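Local atomic coordinates of De novo protein based on the inhibitor Amoebiasin-1 (Entamoeba histolytica, PDB entry 5SWK), a protein that probably inhibits cysteine proteases, as does amoebiasin-1, the chagasin-family inhibitor on which it is based. Residues 4-14 against 20-32. Sequence-based numbering, arbitrary orientation. Where two conformers were deposited one is given.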
loop_
_atom_site.group_PDB
_atom_site.type_symbol
_atom_site.label_atom_id
_atom_site.label_comp_id
_atom_site.label_asym_id
_atom_site.label_seq_id
_atom_site.Cartn_x
_atom_site.Cartn_y
_atom_site.Cartn_z
ATOM N N MET D 4 -28.222 -4.960 -19.880
ATOM C CA MET D 4 -27.095 -5.244 -20.762
ATOM C C MET D 4 -25.762 -5.056 -20.037
ATOM O O MET D 4 -25.002 -6.007 -19.860
ATOM C CB MET D 4 -27.151 -4.355 -22.006
ATOM C CG MET D 4 -28.107 -4.857 -23.077
ATOM S SD MET D 4 -28.426 -3.634 -24.363
ATOM C CE MET D 4 -29.840 -4.373 -25.183
ATOM N N SER D 5 -25.484 -3.826 -19.618
ATOM C CA SER D 5 -24.252 -3.533 -18.895
ATOM C C SER D 5 -24.561 -3.079 -17.476
ATOM O O SER D 5 -25.591 -2.457 -17.227
ATOM C CB SER D 5 -23.436 -2.467 -19.628
ATOM O OG SER D 5 -24.177 -1.265 -19.754
ATOM N N LEU D 6 -23.666 -3.400 -16.546
ATOM C CA LEU D 6 -23.845 -3.000 -15.157
ATOM C C LEU D 6 -23.206 -1.641 -14.925
ATOM O O LEU D 6 -22.237 -1.282 -15.590
ATOM C CB LEU D 6 -23.242 -4.029 -14.199
ATOM C CG LEU D 6 -23.785 -5.461 -14.197
ATOM C CD1 LEU D 6 -25.283 -5.498 -14.463
ATOM C CD2 LEU D 6 -23.053 -6.298 -15.213
ATOM N N THR D 7 -23.766 -0.880 -13.991
ATOM C CA THR D 7 -23.229 0.428 -13.649
ATOM C C THR D 7 -23.183 0.562 -12.137
ATOM O O THR D 7 -23.372 -0.423 -11.424
ATOM C CB THR D 7 -24.067 1.572 -14.249
ATOM O OG1 THR D 7 -25.403 1.503 -13.745
ATOM C CG2 THR D 7 -24.096 1.477 -15.768
ATOM N N GLU D 8 -22.940 1.778 -11.655
ATOM C CA GLU D 8 -22.824 2.033 -10.219
ATOM C C GLU D 8 -24.028 1.510 -9.429
ATOM O O GLU D 8 -23.895 1.092 -8.280
ATOM C CB GLU D 8 -22.645 3.532 -9.962
ATOM C CG GLU D 8 -21.274 4.087 -10.368
ATOM C CD GLU D 8 -21.181 4.505 -11.836
ATOM O OE1 GLU D 8 -22.079 4.160 -12.638
ATOM O OE2 GLU D 8 -20.197 5.194 -12.184
ATOM N N ASP D 9 -25.199 1.516 -10.056
ATOM C CA ASP D 9 -26.421 1.090 -9.383
ATOM C C ASP D 9 -26.459 -0.408 -9.105
ATOM O O ASP D 9 -27.263 -0.870 -8.296
ATOM C CB ASP D 9 -27.645 1.492 -10.204
ATOM C CG ASP D 9 -27.927 2.979 -10.127
ATOM O OD1 ASP D 9 -27.314 3.660 -9.273
ATOM O OD2 ASP D 9 -28.769 3.465 -10.910
ATOM N N ASN D 10 -25.586 -1.165 -9.757
ATOM C CA ASN D 10 -25.532 -2.603 -9.523
ATOM C C ASN D 10 -24.529 -2.972 -8.442
ATOM O O ASN D 10 -24.241 -4.151 -8.228
ATOM C CB ASN D 10 -25.193 -3.342 -10.814
ATOM C CG ASN D 10 -26.194 -3.066 -11.916
ATOM O OD1 ASN D 10 -26.009 -2.160 -12.730
ATOM N ND2 ASN D 10 -27.269 -3.846 -11.945
ATOM N N ASN D 11 -23.988 -1.962 -7.768
ATOM C CA ASN D 11 -23.030 -2.192 -6.689
ATOM C C ASN D 11 -23.647 -3.083 -5.609
ATOM O O ASN D 11 -24.792 -2.874 -5.211
ATOM C CB ASN D 11 -22.572 -0.855 -6.102
ATOM C CG ASN D 11 -21.444 -0.996 -5.087
ATOM O OD1 ASN D 11 -20.742 -2.010 -5.026
ATOM N ND2 ASN D 11 -21.264 0.041 -4.282
ATOM N N ASN D 12 -22.886 -4.088 -5.183
ATOM C CA ASN D 12 -23.298 -5.051 -4.158
ATOM C C ASN D 12 -24.524 -5.865 -4.550
ATOM O O ASN D 12 -25.403 -6.091 -3.729
ATOM C CB ASN D 12 -23.568 -4.354 -2.821
ATOM C CG ASN D 12 -22.321 -3.735 -2.220
ATOM O OD1 ASN D 12 -21.383 -4.441 -1.845
ATOM N ND2 ASN D 12 -22.314 -2.411 -2.103
ATOM N N THR D 13 -24.584 -6.293 -5.808
ATOM C CA THR D 13 -25.621 -7.219 -6.235
ATOM C C THR D 13 -25.001 -8.524 -6.713
ATOM O O THR D 13 -23.782 -8.680 -6.714
ATOM C CB THR D 13 -26.492 -6.638 -7.354
ATOM O OG1 THR D 13 -25.709 -6.494 -8.544
ATOM C CG2 THR D 13 -27.060 -5.288 -6.945
ATOM N N THR D 14 -25.859 -9.460 -7.101
ATOM C CA THR D 14 -25.435 -10.752 -7.612
ATOM C C THR D 14 -25.969 -10.926 -9.026
ATOM O O THR D 14 -27.134 -10.636 -9.291
ATOM C CB THR D 14 -25.941 -11.908 -6.723
ATOM O OG1 THR D 14 -25.432 -11.750 -5.392
ATOM C CG2 THR D 14 -25.489 -13.249 -7.273
ATOM N N GLY D 20 -17.510 -18.618 -19.781
ATOM C CA GLY D 20 -17.106 -18.200 -21.113
ATOM C C GLY D 20 -17.896 -17.017 -21.652
ATOM O O GLY D 20 -17.534 -16.441 -22.682
ATOM N N GLU D 21 -18.979 -16.655 -20.970
ATOM C CA GLU D 21 -19.744 -15.458 -21.340
ATOM C C GLU D 21 -19.060 -14.183 -20.840
ATOM O O GLU D 21 -18.501 -14.156 -19.736
ATOM C CB GLU D 21 -21.170 -15.531 -20.784
ATOM C CG GLU D 21 -22.028 -14.299 -21.091
ATOM C CD GLU D 21 -23.357 -14.294 -20.342
ATOM O OE1 GLU D 21 -23.601 -15.219 -19.535
ATOM O OE2 GLU D 21 -24.161 -13.359 -20.557
ATOM N N ASN D 22 -19.104 -13.134 -21.657
ATOM C CA ASN D 22 -18.596 -11.828 -21.264
ATOM C C ASN D 22 -19.712 -10.924 -20.784
ATOM O O ASN D 22 -20.831 -10.998 -21.272
ATOM C CB ASN D 22 -17.875 -11.136 -22.429
ATOM C CG ASN D 22 -16.794 -11.992 -23.035
ATOM O OD1 ASN D 22 -16.050 -12.675 -22.329
ATOM N ND2 ASN D 22 -16.700 -11.964 -24.359
ATOM N N LYS D 23 -19.408 -10.082 -19.808
ATOM C CA LYS D 23 -20.331 -9.039 -19.386
ATOM C C LYS D 23 -19.527 -7.782 -19.142
ATOM O O LYS D 23 -18.319 -7.845 -18.918
ATOM C CB LYS D 23 -21.105 -9.446 -18.129
ATOM C CG LYS D 23 -22.258 -10.408 -18.387
ATOM C CD LYS D 23 -23.517 -9.682 -18.838
ATOM C CE LYS D 23 -24.087 -8.816 -17.720
ATOM N NZ LYS D 23 -25.344 -8.118 -18.119
ATOM N N GLU D 24 -20.197 -6.639 -19.183
ATOM C CA GLU D 24 -19.511 -5.367 -19.064
ATOM C C GLU D 24 -19.989 -4.514 -17.901
ATOM O O GLU D 24 -21.187 -4.294 -17.722
ATOM C CB GLU D 24 -19.661 -4.586 -20.372
ATOM C CG GLU D 24 -18.856 -3.306 -20.426
ATOM C CD GLU D 24 -18.768 -2.747 -21.834
ATOM O OE1 GLU D 24 -19.831 -2.541 -22.456
ATOM O OE2 GLU D 24 -17.639 -2.532 -22.321
ATOM N N ILE D 25 -19.028 -4.044 -17.111
ATOM C CA ILE D 25 -19.278 -3.066 -16.062
ATOM C C ILE D 25 -18.763 -1.716 -16.543
ATOM O O ILE D 25 -17.654 -1.629 -17.066
ATOM C CB ILE D 25 -18.578 -3.449 -14.747
ATOM C CG1 ILE D 25 -18.919 -4.888 -14.346
ATOM C CG2 ILE D 25 -18.928 -2.466 -13.642
ATOM C CD1 ILE D 25 -18.034 -5.410 -13.219
ATOM N N ILE D 26 -19.566 -0.669 -16.395
ATOM C CA ILE D 26 -19.137 0.652 -16.809
ATOM C C ILE D 26 -19.268 1.622 -15.645
ATOM O O ILE D 26 -20.345 1.774 -15.071
ATOM C CB ILE D 26 -19.948 1.167 -18.016
ATOM C CG1 ILE D 26 -19.915 0.150 -19.160
ATOM C CG2 ILE D 26 -19.408 2.512 -18.473
ATOM C CD1 ILE D 26 -20.741 0.544 -20.377
ATOM N N LEU D 27 -18.164 2.273 -15.294
ATOM C CA LEU D 27 -18.155 3.184 -14.155
ATOM C C LEU D 27 -17.515 4.498 -14.541
ATOM O O LEU D 27 -16.483 4.511 -15.211
ATOM C CB LEU D 27 -17.404 2.565 -12.976
ATOM C CG LEU D 27 -17.868 1.184 -12.510
ATOM C CD1 LEU D 27 -16.826 0.578 -11.598
ATOM C CD2 LEU D 27 -19.196 1.291 -11.792
ATOM N N HIS D 28 -18.118 5.613 -14.144
ATOM C CA HIS D 28 -17.520 6.900 -14.465
ATOM C C HIS D 28 -16.281 7.108 -13.608
ATOM O O HIS D 28 -16.223 6.676 -12.458
ATOM C CB HIS D 28 -18.503 8.056 -14.266
ATOM C CG HIS D 28 -17.993 9.369 -14.782
ATOM N ND1 HIS D 28 -18.194 9.788 -16.080
ATOM C CD2 HIS D 28 -17.273 10.347 -14.181
ATOM C CE1 HIS D 28 -17.628 10.969 -16.254
ATOM N NE2 HIS D 28 -17.062 11.330 -15.115
ATOM N N GLY D 29 -15.292 7.770 -14.194
ATOM C CA GLY D 29 -14.017 8.025 -13.557
ATOM C C GLY D 29 -13.390 9.255 -14.187
ATOM O O GLY D 29 -13.756 9.653 -15.303
ATOM N N ASN D 30 -12.468 9.875 -13.460
ATOM C CA ASN D 30 -11.733 11.019 -13.977
ATOM C C ASN D 30 -10.244 10.908 -13.684
ATOM O O ASN D 30 -9.761 11.446 -12.685
ATOM C CB ASN D 30 -12.265 12.322 -13.393
ATOM C CG ASN D 30 -11.780 13.527 -14.170
ATOM O OD1 ASN D 30 -10.918 13.403 -15.049
ATOM N ND2 ASN D 30 -12.327 14.693 -13.861
ATOM N N PRO D 31 -9.512 10.209 -14.556
ATOM C CA PRO D 31 -8.088 9.934 -14.340
ATOM C C PRO D 31 -7.173 11.167 -14.381
ATOM O O PRO D 31 -5.989 11.020 -14.071
ATOM C CB PRO D 31 -7.747 8.966 -15.477
ATOM C CG PRO D 31 -8.784 9.216 -16.518
ATOM C CD PRO D 31 -10.028 9.531 -15.755
ATOM N N THR D 32 -7.685 12.343 -14.736
ATOM C CA THR D 32 -6.860 13.545 -14.676
ATOM C C THR D 32 -6.548 13.919 -13.226
ATOM O O THR D 32 -5.655 14.722 -12.977
ATOM C CB THR D 32 -7.521 14.751 -15.367
ATOM O OG1 THR D 32 -8.786 15.021 -14.758
ATOM C CG2 THR D 32 -7.721 14.471 -16.846
HETATM O O HOH W 1 -22.593 -6.555 -20.895
HETATM O O HOH W 2 -21.453 4.343 -15.346
HETATM O O HOH W 3 -18.138 6.002 -10.360
#
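L6 pairs with I25 in a parallel beta bridge that adds a short edge strand to strand 22-29 of the immunoglobulin-like chagasin fold. Two backbone bonds make the pairing: L6 N gives its hydrogen to E24 O (2.9 Å), and L6 O receives that of I26 N. L6 and I25, both aliphatic, turn to the same buried face. In one of its two modelled conformers K23, bent at chi2 and chi3, reaches the carbonyl just before strand 5-6; there CE lies 3.7 Å from L6 CD2, the two side chains crossing at about a right angle, and NZ bonds to M4 O from above the carbonyl plane (2.8 Å).

Where the strand pairing ends, E8 takes over with its side chain. CB leads to CG, 3.8 Å from L27 CD2, and a bend at chi2 (86°) brings the carboxylate close to strand 22-29, with CD still against that methyl. OE1 is joined to I26 O through a shared water. A flexible acid suits this place because OE2 can stand in for a strand carbonyl: on its syn side, 23° out of the carboxylate plane, it accepts the hydrogen of H28 N at 2.9 Å, while a second water links it to H28 O.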